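Local coordinates for protein NADH dehydrogenase, putative (Plasmodium falciparum, PDB 5JWC) that probably transfers electrons from NADH through bound FAD to ubiquinone as a type II NADH dehydrogenase of the malaria parasite, at residues P70-G75 with K156-A161; V191-G196 with E202-F207; T66-C71 with V490-L495. All blocks are in the same frame, centred on the assembly; numbering follows the deposited sequence.

Contact 1 (P70-G75 with K156-A161); sequences PCLCSG and KDIDDA. With 4W0 (5-fluoro-3-methyl-2-{4-[4-(trifluoromethoxy)benzyl]phenyl}quinolin-4(1H)-one), chain K; 4W0 (5-fluoro-3-methyl-2-{4-[4-(trifluoromethoxy)benzyl]phenyl}quinolin-4(1H)-one), chain L.
Leu72 and Ile158 meet beside two flat groups, both of inhibitor molecules. The fluorinated ring of one quinolinone is approached at its rim from both sides of its plane, by Leu72 CD1 on one side and Gly75 CA on the other, the latter 3.4 Å from its C6; Leu72 O approaches the rim, 3.5 Å from its C1. The trifluoromethoxyphenyl ring of the other molecule has Ile158 and Asp159 on the same side of its plane. Ile158 CG2 comes to 3.8 Å of its C18, and Asp159 OD2 to 3.5 Å of its C21.

Between the segments everything is apolar. Leu72 divides its branches: CD1 serves the inhibitor, while CD2 lies 3.7 Å from Ile158 CD1, the side chains crossing obliquely. Ile158 likewise does two jobs, because CG2, anti to the backbone N (chi1 -60° for CG1), leans to the inhibitor as CD1 reaches Leu72. Farther from the inhibitors, the methyl of Ala161 fits against Leu72 CB and Cys73 SG, the latter at 3.8 Å.

The start of helix 158-174 is pinned by carboxylates. Asp160 OD2 accepts Lys156 N at 2.8 Å through its anti lone pair, and more weakly Asp157 N. Asp157 OD1 takes Ile158 N and is also bonded to Thr64, while its OD2 forms a salt bridge with Arg60. Two helix ends partly wall two inhibitor sites, largely apolar but edged by Leu72 O and the Asp159 carboxylate, and a hydrogen bond between inhibitor and Asn80 of the second subunit is consistent with a pocket at the dimer interface.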
loop_
_atom_site.group_PDB
_atom_site.type_symbol
_atom_site.label_atom_id
_atom_site.label_comp_id
_atom_site.label_asym_id
_atom_site.label_seq_id
_atom_site.Cartn_x
_atom_site.Cartn_y
_atom_site.Cartn_z
ATOM N N PRO A 70 -4.974 14.423 2.961
ATOM C CA PRO A 70 -4.290 15.143 1.868
ATOM C C PRO A 70 -2.809 14.802 1.779
ATOM O O PRO A 70 -2.274 14.747 0.668
ATOM C CB PRO A 70 -4.486 16.614 2.248
ATOM C CG PRO A 70 -5.818 16.615 2.981
ATOM C CD PRO A 70 -5.747 15.351 3.814
ATOM N N CYS A 71 -2.167 14.560 2.921
ATOM C CA CYS A 71 -0.745 14.170 2.938
ATOM C C CYS A 71 -0.492 12.845 2.240
ATOM O O CYS A 71 0.586 12.597 1.715
ATOM C CB CYS A 71 -0.242 14.082 4.366
ATOM S SG CYS A 71 -0.144 15.675 5.173
ATOM N N LEU A 72 -1.507 11.997 2.243
ATOM C CA LEU A 72 -1.434 10.698 1.607
ATOM C C LEU A 72 -1.496 10.814 0.087
ATOM O O LEU A 72 -0.834 10.043 -0.618
ATOM C CB LEU A 72 -2.572 9.818 2.130
ATOM C CG LEU A 72 -2.432 8.327 2.345
ATOM C CD1 LEU A 72 -1.143 7.954 3.081
ATOM C CD2 LEU A 72 -3.681 7.851 3.115
ATOM N N CYS A 73 -2.289 11.767 -0.416
ATOM C CA CYS A 73 -2.381 12.012 -1.860
ATOM C C CYS A 73 -1.034 12.304 -2.515
ATOM O O CYS A 73 -0.804 11.928 -3.661
ATOM C CB CYS A 73 -3.340 13.185 -2.177
ATOM S SG CYS A 73 -5.052 12.912 -1.698
ATOM N N SER A 74 -0.139 12.968 -1.800
ATOM C CA SER A 74 1.133 13.371 -2.400
ATOM C C SER A 74 2.246 12.434 -1.976
ATOM O O SER A 74 3.345 12.475 -2.527
ATOM C CB SER A 74 1.503 14.786 -1.973
ATOM O OG SER A 74 1.567 14.826 -0.556
ATOM N N GLY A 75 1.961 11.645 -0.945
ATOM C CA GLY A 75 2.940 10.755 -0.352
ATOM C C GLY A 75 3.775 11.394 0.745
ATOM O O GLY A 75 4.795 10.845 1.144
ATOM N N LYS A 156 -12.390 10.965 0.561
ATOM C CA LYS A 156 -13.059 10.788 1.842
ATOM C C LYS A 156 -12.394 9.737 2.721
ATOM O O LYS A 156 -12.553 9.765 3.939
ATOM C CB LYS A 156 -14.534 10.456 1.637
ATOM C CG LYS A 156 -15.456 11.504 2.282
ATOM C CD LYS A 156 -16.784 10.897 2.666
ATOM C CE LYS A 156 -16.554 9.917 3.787
ATOM N NZ LYS A 156 -17.630 9.860 4.751
ATOM N N ASP A 157 -11.637 8.823 2.119
ATOM C CA ASP A 157 -11.043 7.751 2.920
ATOM C C ASP A 157 -9.682 7.338 2.357
ATOM O O ASP A 157 -9.230 7.859 1.336
ATOM C CB ASP A 157 -11.993 6.537 2.989
ATOM C CG ASP A 157 -11.935 5.805 4.336
ATOM O OD1 ASP A 157 -10.839 5.712 4.960
ATOM O OD2 ASP A 157 -13.010 5.327 4.776
ATOM N N ILE A 158 -9.022 6.422 3.051
ATOM C CA ILE A 158 -7.690 5.987 2.658
ATOM C C ILE A 158 -7.642 5.574 1.184
ATOM O O ILE A 158 -6.760 6.017 0.438
ATOM C CB ILE A 158 -7.227 4.812 3.535
ATOM C CG1 ILE A 158 -7.198 5.234 5.007
ATOM C CG2 ILE A 158 -5.860 4.318 3.082
ATOM C CD1 ILE A 158 -6.126 6.244 5.332
ATOM N N ASP A 159 -8.585 4.732 0.760
ATOM C CA ASP A 159 -8.579 4.215 -0.610
ATOM C C ASP A 159 -8.697 5.347 -1.645
ATOM O O ASP A 159 -8.024 5.318 -2.672
ATOM C CB ASP A 159 -9.714 3.203 -0.813
ATOM C CG ASP A 159 -9.708 2.579 -2.213
ATOM O OD1 ASP A 159 -10.765 2.590 -2.893
ATOM O OD2 ASP A 159 -8.650 2.065 -2.640
ATOM N N ASP A 160 -9.545 6.338 -1.359
ATOM C CA ASP A 160 -9.704 7.500 -2.233
ATOM C C ASP A 160 -8.372 8.212 -2.452
ATOM O O ASP A 160 -8.003 8.536 -3.577
ATOM C CB ASP A 160 -10.688 8.516 -1.641
ATOM C CG ASP A 160 -12.101 7.978 -1.501
ATOM O OD1 ASP A 160 -12.442 6.980 -2.159
ATOM O OD2 ASP A 160 -12.876 8.590 -0.741
ATOM N N ALA A 161 -7.661 8.483 -1.366
ATOM C CA ALA A 161 -6.414 9.243 -1.459
ATOM C C ALA A 161 -5.364 8.485 -2.267
ATOM O O ALA A 161 -4.627 9.073 -3.056
ATOM C CB ALA A 161 -5.888 9.563 -0.080
HETATM C C1 4W0 K . 3.109 -5.582 3.898
HETATM C C2 4W0 K . 1.974 -4.903 3.430
HETATM C C3 4W0 K . 1.601 -3.693 4.044
HETATM C C4 4W0 K . 2.332 -3.134 5.118
HETATM C C5 4W0 K . 3.460 -3.822 5.571
HETATM C C6 4W0 K . 3.849 -5.029 4.976
HETATM O O1 4W0 K . -9.732 -0.200 1.049
HETATM C C7 4W0 K . 1.908 -1.837 5.769
HETATM C C8 4W0 K . 0.734 -1.148 5.257
HETATM C C9 4W0 K . -0.014 -1.780 4.143
HETATM C C10 4W0 K . -1.184 -1.179 3.451
HETATM C C11 4W0 K . -0.922 0.053 2.855
HETATM C C12 4W0 K . -1.918 0.701 2.164
HETATM C C13 4W0 K . -3.132 0.070 2.047
HETATM C C14 4W0 K . -3.394 -1.179 2.598
HETATM C C15 4W0 K . -2.395 -1.816 3.305
HETATM O O2 4W0 K . 2.524 -1.348 6.705
HETATM N N 4W0 K . 0.416 -2.996 3.534
HETATM C C16 4W0 K . -4.132 0.831 1.242
HETATM C C17 4W0 K . -5.596 0.524 1.244
HETATM C C18 4W0 K . -6.353 0.599 2.403
HETATM C C19 4W0 K . -7.720 0.361 2.339
HETATM C C20 4W0 K . -8.331 0.057 1.127
HETATM C C21 4W0 K . -7.556 0.008 -0.033
HETATM C C22 4W0 K . -6.193 0.246 0.022
HETATM C C23 4W0 K . 0.319 0.165 5.891
HETATM F F1 4W0 K . 4.157 -3.323 6.577
HETATM C C24 4W0 K . -10.345 -1.308 1.714
HETATM F F2 4W0 K . -9.390 -2.225 1.938
HETATM F F3 4W0 K . -11.307 -1.864 0.947
HETATM F F4 4W0 K . -10.993 -0.910 2.840
HETATM C C1 4W0 L . 1.239 7.389 0.174
HETATM C C2 4W0 L . 1.103 6.202 -0.557
HETATM C C3 4W0 L . 2.160 5.268 -0.531
HETATM C C4 4W0 L . 3.335 5.484 0.220
HETATM C C5 4W0 L . 3.453 6.671 0.945
HETATM C C6 4W0 L . 2.417 7.611 0.934
HETATM O O1 4W0 L . 1.112 -3.337 -9.111
HETATM C C7 4W0 L . 4.446 4.465 0.241
HETATM C C8 4W0 L . 4.292 3.240 -0.520
HETATM C C9 4W0 L . 3.046 3.056 -1.300
HETATM C C10 4W0 L . 2.710 1.824 -2.066
HETATM C C11 4W0 L . 2.641 0.685 -1.271
HETATM C C12 4W0 L . 2.320 -0.528 -1.827
HETATM C C13 4W0 L . 2.026 -0.570 -3.164
HETATM C C14 4W0 L . 2.044 0.564 -3.970
HETATM C C15 4W0 L . 2.386 1.784 -3.404
HETATM O O2 4W0 L . 5.470 4.645 0.870
HETATM N N 4W0 L . 1.999 4.029 -1.289
HETATM C C16 4W0 L . 1.652 -1.939 -3.642
HETATM C C17 4W0 L . 1.548 -2.263 -5.097
HETATM C C18 4W0 L . 2.647 -2.163 -5.937
HETATM C C19 4W0 L . 2.506 -2.524 -7.273
HETATM C C20 4W0 L . 1.279 -2.977 -7.750
HETATM C C21 4W0 L . 0.194 -3.081 -6.887
HETATM C C22 4W0 L . 0.329 -2.728 -5.556
HETATM C C23 4W0 L . 5.413 2.220 -0.481
HETATM F F1 4W0 L . 4.552 6.895 1.653
HETATM C C24 4W0 L . 1.190 -2.337 -10.122
HETATM F F2 4W0 L . 0.664 -1.198 -9.651
HETATM F F3 4W0 L . 0.554 -2.722 -11.254
HETATM F F4 4W0 L . 2.478 -2.153 -10.456
#

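Contact 2 (V191-G196 with E202-F207)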
loop_
_atom_site.group_PDB
_atom_site.type_symbol
_atom_site.label_atom_id
_atom_site.label_comp_id
_atom_site.label_asym_id
_atom_site.label_seq_id
_atom_site.Cartn_x
_atom_site.Cartn_y
_atom_site.Cartn_z
ATOM N N VAL A 191 -4.311 19.214 -13.324
ATOM C CA VAL A 191 -5.018 18.682 -12.166
ATOM C C VAL A 191 -5.970 19.770 -11.687
ATOM O O VAL A 191 -5.576 20.928 -11.532
ATOM C CB VAL A 191 -4.058 18.267 -11.034
ATOM C CG1 VAL A 191 -4.853 17.717 -9.841
ATOM C CG2 VAL A 191 -3.052 17.220 -11.547
ATOM N N ALA A 192 -7.226 19.397 -11.509
ATOM C CA ALA A 192 -8.260 20.308 -11.062
ATOM C C ALA A 192 -8.831 19.809 -9.759
ATOM O O ALA A 192 -9.207 18.634 -9.654
ATOM C CB ALA A 192 -9.364 20.425 -12.107
ATOM N N VAL A 193 -8.886 20.695 -8.769
ATOM C CA VAL A 193 -9.399 20.346 -7.466
ATOM C C VAL A 193 -10.641 21.194 -7.214
ATOM O O VAL A 193 -10.588 22.424 -7.261
ATOM C CB VAL A 193 -8.352 20.577 -6.362
ATOM C CG1 VAL A 193 -8.968 20.332 -4.986
ATOM C CG2 VAL A 193 -7.103 19.692 -6.604
ATOM N N VAL A 194 -11.758 20.529 -6.959
ATOM C CA VAL A 194 -13.022 21.227 -6.790
ATOM C C VAL A 194 -13.375 21.391 -5.320
ATOM O O VAL A 194 -13.676 20.420 -4.626
ATOM C CB VAL A 194 -14.149 20.476 -7.493
ATOM C CG1 VAL A 194 -15.468 21.253 -7.372
ATOM C CG2 VAL A 194 -13.773 20.255 -8.948
ATOM N N GLY A 195 -13.326 22.629 -4.845
ATOM C CA GLY A 195 -13.677 22.929 -3.469
ATOM C C GLY A 195 -12.595 23.732 -2.774
ATOM O O GLY A 195 -11.460 23.277 -2.701
ATOM N N GLY A 196 -12.946 24.915 -2.261
ATOM C CA GLY A 196 -11.975 25.814 -1.658
ATOM C C GLY A 196 -11.896 25.734 -0.140
ATOM O O GLY A 196 -11.264 26.577 0.503
ATOM N N GLU A 202 -5.763 21.848 0.940
ATOM C CA GLU A 202 -4.612 21.034 1.339
ATOM C C GLU A 202 -4.178 20.037 0.255
ATOM O O GLU A 202 -2.986 19.813 0.066
ATOM C CB GLU A 202 -4.902 20.319 2.653
ATOM C CG GLU A 202 -4.952 21.338 3.824
ATOM C CD GLU A 202 -5.061 20.697 5.194
ATOM O OE1 GLU A 202 -6.046 19.958 5.424
ATOM O OE2 GLU A 202 -4.152 20.930 6.039
ATOM N N VAL A 203 -5.137 19.447 -0.448
ATOM C CA VAL A 203 -4.806 18.558 -1.564
ATOM C C VAL A 203 -4.051 19.318 -2.645
ATOM O O VAL A 203 -3.058 18.835 -3.170
ATOM C CB VAL A 203 -6.070 17.909 -2.170
ATOM C CG1 VAL A 203 -5.744 17.187 -3.504
ATOM C CG2 VAL A 203 -6.704 16.959 -1.150
ATOM N N THR A 204 -4.522 20.523 -2.964
ATOM C CA THR A 204 -3.870 21.357 -3.969
ATOM C C THR A 204 -2.430 21.697 -3.543
ATOM O O THR A 204 -1.499 21.589 -4.335
ATOM C CB THR A 204 -4.694 22.665 -4.224
ATOM O OG1 THR A 204 -6.018 22.323 -4.660
ATOM C CG2 THR A 204 -4.036 23.536 -5.290
ATOM N N ALA A 205 -2.256 22.105 -2.290
ATOM C CA ALA A 205 -0.944 22.489 -1.764
ATOM C C ALA A 205 0.048 21.315 -1.805
ATOM O O ALA A 205 1.216 21.481 -2.142
ATOM C CB ALA A 205 -1.086 23.019 -0.314
ATOM N N GLU A 206 -0.436 20.133 -1.437
ATOM C CA GLU A 206 0.406 18.938 -1.393
ATOM C C GLU A 206 0.881 18.529 -2.777
ATOM O O GLU A 206 2.052 18.198 -2.957
ATOM C CB GLU A 206 -0.362 17.786 -0.739
ATOM C CG GLU A 206 -0.419 17.900 0.788
ATOM C CD GLU A 206 0.950 17.685 1.420
ATOM O OE1 GLU A 206 1.155 18.132 2.568
ATOM O OE2 GLU A 206 1.818 17.054 0.767
ATOM N N PHE A 207 -0.029 18.540 -3.745
ATOM C CA PHE A 207 0.356 18.321 -5.131
ATOM C C PHE A 207 1.308 19.389 -5.655
ATOM O O PHE A 207 2.243 19.059 -6.382
ATOM C CB PHE A 207 -0.873 18.223 -6.029
ATOM C CG PHE A 207 -1.403 16.826 -6.118
ATOM C CD1 PHE A 207 -0.605 15.815 -6.630
ATOM C CD2 PHE A 207 -2.664 16.505 -5.634
ATOM C CE1 PHE A 207 -1.074 14.497 -6.701
ATOM C CE2 PHE A 207 -3.137 15.215 -5.701
ATOM C CZ PHE A 207 -2.344 14.201 -6.241
#
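Val193 and Thr204 make the closest approach, a van der Waals one despite the hydroxyl. Thr204 OG1 rests 3.4 Å from both CB and CG2 of Val193, with CG1 only slightly farther, so the oxygen sits against the whole isopropyl head. Its rotamer, with OG1 anti to the carbonyl carbon (chi1 -59°), also lets the hydroxyl hydrogen-bond to Gly200 O one helical turn back, which satisfies the polar atom in this apolar setting.

Purely apolar packing adds a second point: Val193 CG2 lies 4.2 Å from Val203 CG1. That same Val203 methyl stands in the plane of the Phe207 ring, at its edge, and Phe207 in turn meets Phe168 edge-to-face.

Hydrogen bonds, mostly of the backbone, hold each partner in place. Val193 belongs to a parallel strand paired with its neighbours 227-232 and 292-295, whereas Phe207 N to Val203 O, 3.1 Å, is an ordinary helical bond. Beyond the strand, Gly195 turns with phi 128°, and Gly196 N is bonded to Glu232 OE1. Strand, glycine-rich turn and helix in this order, with an acidic residue at the end of the next strand, are characteristic of a Rossmann beta-alpha-beta unit, here probably the one that binds NADH.

Contact 3 (T66-C71 with V490-L495). With FAD (flavin-adenine dinucleotide), chain C.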
loop_
_atom_site.group_PDB
_atom_site.type_symbol
_atom_site.label_atom_id
_atom_site.label_comp_id
_atom_site.label_asym_id
_atom_site.label_seq_id
_atom_site.Cartn_x
_atom_site.Cartn_y
_atom_site.Cartn_z
ATOM N N THR A 66 -8.687 11.112 9.372
ATOM C CA THR A 66 -9.031 11.901 8.179
ATOM C C THR A 66 -8.261 13.218 7.952
ATOM O O THR A 66 -8.000 13.569 6.803
ATOM C CB THR A 66 -10.541 12.234 8.168
ATOM O OG1 THR A 66 -10.918 12.797 9.426
ATOM C CG2 THR A 66 -11.362 10.961 7.952
ATOM N N PRO A 67 -7.912 13.966 9.024
ATOM C CA PRO A 67 -7.223 15.228 8.700
ATOM C C PRO A 67 -5.910 15.090 7.910
ATOM O O PRO A 67 -5.469 16.075 7.315
ATOM C CB PRO A 67 -6.920 15.826 10.076
ATOM C CG PRO A 67 -7.966 15.265 10.970
ATOM C CD PRO A 67 -8.181 13.847 10.472
ATOM N N LEU A 68 -5.304 13.905 7.911
ATOM C CA LEU A 68 -4.006 13.722 7.257
ATOM C C LEU A 68 -4.111 13.104 5.869
ATOM O O LEU A 68 -3.091 12.871 5.198
ATOM C CB LEU A 68 -3.095 12.877 8.148
ATOM C CG LEU A 68 -2.736 13.613 9.442
ATOM C CD1 LEU A 68 -1.879 12.765 10.341
ATOM C CD2 LEU A 68 -1.988 14.953 9.108
ATOM N N LEU A 69 -5.341 12.876 5.426
ATOM C CA LEU A 69 -5.599 12.286 4.106
ATOM C C LEU A 69 -4.958 13.071 2.922
ATOM O O LEU A 69 -4.441 12.460 1.983
ATOM C CB LEU A 69 -7.106 12.169 3.905
ATOM C CG LEU A 69 -7.735 10.908 4.533
ATOM C CD1 LEU A 69 -9.223 10.867 4.287
ATOM C CD2 LEU A 69 -7.098 9.615 4.015
ATOM N N PRO A 70 -4.974 14.423 2.961
ATOM C CA PRO A 70 -4.290 15.143 1.868
ATOM C C PRO A 70 -2.809 14.802 1.779
ATOM O O PRO A 70 -2.274 14.747 0.668
ATOM C CB PRO A 70 -4.486 16.614 2.248
ATOM C CG PRO A 70 -5.818 16.615 2.981
ATOM C CD PRO A 70 -5.747 15.351 3.814
ATOM N N CYS A 71 -2.167 14.560 2.921
ATOM C CA CYS A 71 -0.745 14.170 2.938
ATOM C C CYS A 71 -0.492 12.845 2.240
ATOM O O CYS A 71 0.586 12.597 1.715
ATOM C CB CYS A 71 -0.242 14.082 4.366
ATOM S SG CYS A 71 -0.144 15.675 5.173
ATOM N N VAL A 490 3.852 19.737 15.958
ATOM C CA VAL A 490 3.613 19.683 17.395
ATOM C C VAL A 490 2.141 19.429 17.683
ATOM O O VAL A 490 1.800 18.637 18.575
ATOM C CB VAL A 490 4.058 20.987 18.103
ATOM C CG1 VAL A 490 3.530 21.030 19.524
ATOM C CG2 VAL A 490 5.574 21.084 18.104
ATOM N N VAL A 491 1.262 20.093 16.933
ATOM C CA VAL A 491 -0.158 19.884 17.163
ATOM C C VAL A 491 -0.530 18.469 16.761
ATOM O O VAL A 491 -1.055 17.713 17.559
ATOM C CB VAL A 491 -1.038 20.882 16.391
ATOM C CG1 VAL A 491 -2.494 20.430 16.440
ATOM C CG2 VAL A 491 -0.878 22.282 16.968
ATOM N N TYR A 492 -0.247 18.101 15.521
ATOM C CA TYR A 492 -0.722 16.800 15.057
ATOM C C TYR A 492 -0.122 15.605 15.782
ATOM O O TYR A 492 -0.821 14.608 15.967
ATOM C CB TYR A 492 -0.518 16.661 13.543
ATOM C CG TYR A 492 -1.750 17.176 12.854
ATOM C CD1 TYR A 492 -2.958 16.536 13.034
ATOM C CD2 TYR A 492 -1.726 18.335 12.098
ATOM C CE1 TYR A 492 -4.114 17.005 12.446
ATOM C CE2 TYR A 492 -2.884 18.819 11.494
ATOM C CZ TYR A 492 -4.075 18.149 11.679
ATOM O OH TYR A 492 -5.237 18.617 11.094
ATOM N N ILE A 493 1.135 15.670 16.219
ATOM C CA ILE A 493 1.668 14.469 16.886
ATOM C C ILE A 493 0.916 14.198 18.207
ATOM O O ILE A 493 0.780 13.039 18.630
ATOM C CB ILE A 493 3.211 14.538 17.099
ATOM C CG1 ILE A 493 3.734 13.120 17.396
ATOM C CG2 ILE A 493 3.601 15.519 18.188
ATOM C CD1 ILE A 493 5.219 12.951 17.260
ATOM N N GLN A 494 0.359 15.247 18.812
ATOM C CA GLN A 494 -0.429 15.059 20.032
ATOM C C GLN A 494 -1.869 14.618 19.748
ATOM O O GLN A 494 -2.529 14.073 20.630
ATOM C CB GLN A 494 -0.447 16.330 20.865
ATOM C CG GLN A 494 0.925 16.775 21.321
ATOM C CD GLN A 494 0.864 18.138 21.978
ATOM O OE1 GLN A 494 1.221 19.148 21.372
ATOM N NE2 GLN A 494 0.402 18.173 23.219
ATOM N N LEU A 495 -2.363 14.873 18.538
ATOM C CA LEU A 495 -3.716 14.439 18.192
ATOM C C LEU A 495 -3.777 12.968 17.744
ATOM O O LEU A 495 -4.825 12.323 17.857
ATOM C CB LEU A 495 -4.315 15.355 17.116
ATOM C CG LEU A 495 -4.425 16.828 17.559
ATOM C CD1 LEU A 495 -5.021 17.695 16.453
ATOM C CD2 LEU A 495 -5.258 16.952 18.850
HETATM P PA FAD C . -16.544 8.889 10.111
HETATM O O1A FAD C . -16.512 9.092 8.624
HETATM O O2A FAD C . -15.286 9.279 10.804
HETATM O O5B FAD C . -16.918 7.363 10.460
HETATM C C5B FAD C . -18.084 6.749 9.960
HETATM C C4B FAD C . -17.888 5.252 10.138
HETATM O O4B FAD C . -19.116 4.591 9.905
HETATM C C3B FAD C . -16.876 4.695 9.133
HETATM O O3B FAD C . -16.076 3.735 9.790
HETATM C C2B FAD C . -17.743 3.967 8.130
HETATM O O2B FAD C . -17.050 2.880 7.563
HETATM C C1B FAD C . -18.866 3.499 9.049
HETATM N N9A FAD C . -20.126 3.168 8.380
HETATM C C8A FAD C . -20.688 3.771 7.280
HETATM N N7A FAD C . -21.866 3.147 7.027
HETATM C C5A FAD C . -22.057 2.171 7.942
HETATM C C6A FAD C . -23.082 1.257 8.127
HETATM N N6A FAD C . -24.167 1.299 7.354
HETATM N N1A FAD C . -23.005 0.372 9.177
HETATM C C2A FAD C . -21.915 0.395 10.029
HETATM N N3A FAD C . -20.895 1.308 9.836
HETATM C C4A FAD C . -20.968 2.174 8.801
HETATM N N1 FAD C . -12.470 17.409 10.904
HETATM C C2 FAD C . -11.784 18.222 11.765
HETATM O O2 FAD C . -12.282 18.505 12.849
HETATM N N3 FAD C . -10.532 18.713 11.435
HETATM C C4 FAD C . -9.936 18.397 10.243
HETATM O O4 FAD C . -8.811 18.844 9.983
HETATM C C4X FAD C . -10.616 17.562 9.364
HETATM N N5 FAD C . -10.060 17.215 8.152
HETATM C C5X FAD C . -10.760 16.377 7.292
HETATM C C6 FAD C . -10.196 16.008 6.085
HETATM C C7 FAD C . -10.873 15.174 5.203
HETATM C C7M FAD C . -10.219 14.809 3.890
HETATM C C8 FAD C . -12.128 14.687 5.541
HETATM C C8M FAD C . -12.879 13.787 4.604
HETATM C C9 FAD C . -12.700 15.054 6.761
HETATM C C9A FAD C . -12.016 15.891 7.639
HETATM N N10 FAD C . -12.572 16.254 8.854
HETATM C C10 FAD C . -11.879 17.072 9.707
HETATM C "C1'" FAD C . -13.948 15.801 9.246
HETATM C "C2'" FAD C . -14.021 14.489 9.983
HETATM O "O2'" FAD C . -13.406 13.498 9.208
HETATM C "C3'" FAD C . -15.490 14.128 10.115
HETATM O "O3'" FAD C . -16.214 15.179 10.712
HETATM C "C4'" FAD C . -15.550 12.872 10.968
HETATM O "O4'" FAD C . -15.099 11.823 10.150
HETATM C "C5'" FAD C . -16.947 12.573 11.488
HETATM O "O5'" FAD C . -16.849 11.437 12.321
HETATM P P FAD C . -17.959 10.273 12.214
HETATM O O1P FAD C . -17.682 9.232 13.274
HETATM O O2P FAD C . -19.300 10.945 12.316
HETATM O O3P FAD C . -17.809 9.696 10.707
#
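Tyr492 reaches from helix 484-495 to Pro67 and Leu68, and is the one residue of 490-495 that touches 66-71. The phenol projects from its helix towards the 3-10 turn at 66-68. There Leu68 CD2 sits almost on the ring axis, 4.3 Å from the centroid and 7° off the normal, a CH-pi contact over one face. In the leucine it is CD1 that lies anti to CA (chi2 178°), which leaves CD2 turned aside and over the ring. Pro67 approaches obliquely: its CB lies 3.4 Å from Tyr492 OH and 3.9 Å from Tyr492 CE1.

Pro67 faces the flavin as well. Its CA is 3.5 Å from FAD N5, and its CB and CG lie near the O4 side of the isoalloxazine, while Tyr492 OH stands 3.7 Å from FAD O4, a proximity rather than an established bond. The turn therefore forms part of the FAD pocket of the pyridine nucleotide-disulphide oxidoreductase fold, and the tyrosine comes from the C-terminal domain, which in type II NADH dehydrogenases is generally thought to attach the enzyme to the membrane. A fragment of Triton X-100 touching Tyr492 is consistent with an apolar, lipid-like setting.

Thr66 binds the ribityl chain of the cofactor. Placed between the backbone N and the carbonyl carbon (chi1 51°), its OG1 is hydrogen-bonded to FAD O2' at 2.6 Å and also to Trp38 NE1, so two partners fix the hydroxyl. Leu69 lends CB and CD1 to the flavin methyl C7M, each at 4.1 Å. On the Tyr492 side, the ring also meets that of Trp488 on the same helix, and the tyrosine side chain touches Phe505 of helix 499-515.

Followed from the N terminus, the segment 66-75 is the common starting point. Contact 3 leaves from its first part and contact 1 from its second, and they share Pro70 and Cys71. Contact 1 closes first, after 80 residues, tying helix 69-74 to the start of helix 158-174. Contact 2 follows in series, a short closure of five residues between strand 190-194 and helix 198-218. Contact 3 closes last, after 418 residues, so contact 2 falls wholly within its span, and it brings helix 484-495 of the C-terminal domain to the FAD-binding part. A probable hydrogen bond from Ser74 to Glu206 joins contacts 1 and 2, while Leu69 packs against Ile158 and Ala161 between contacts 3 and 1.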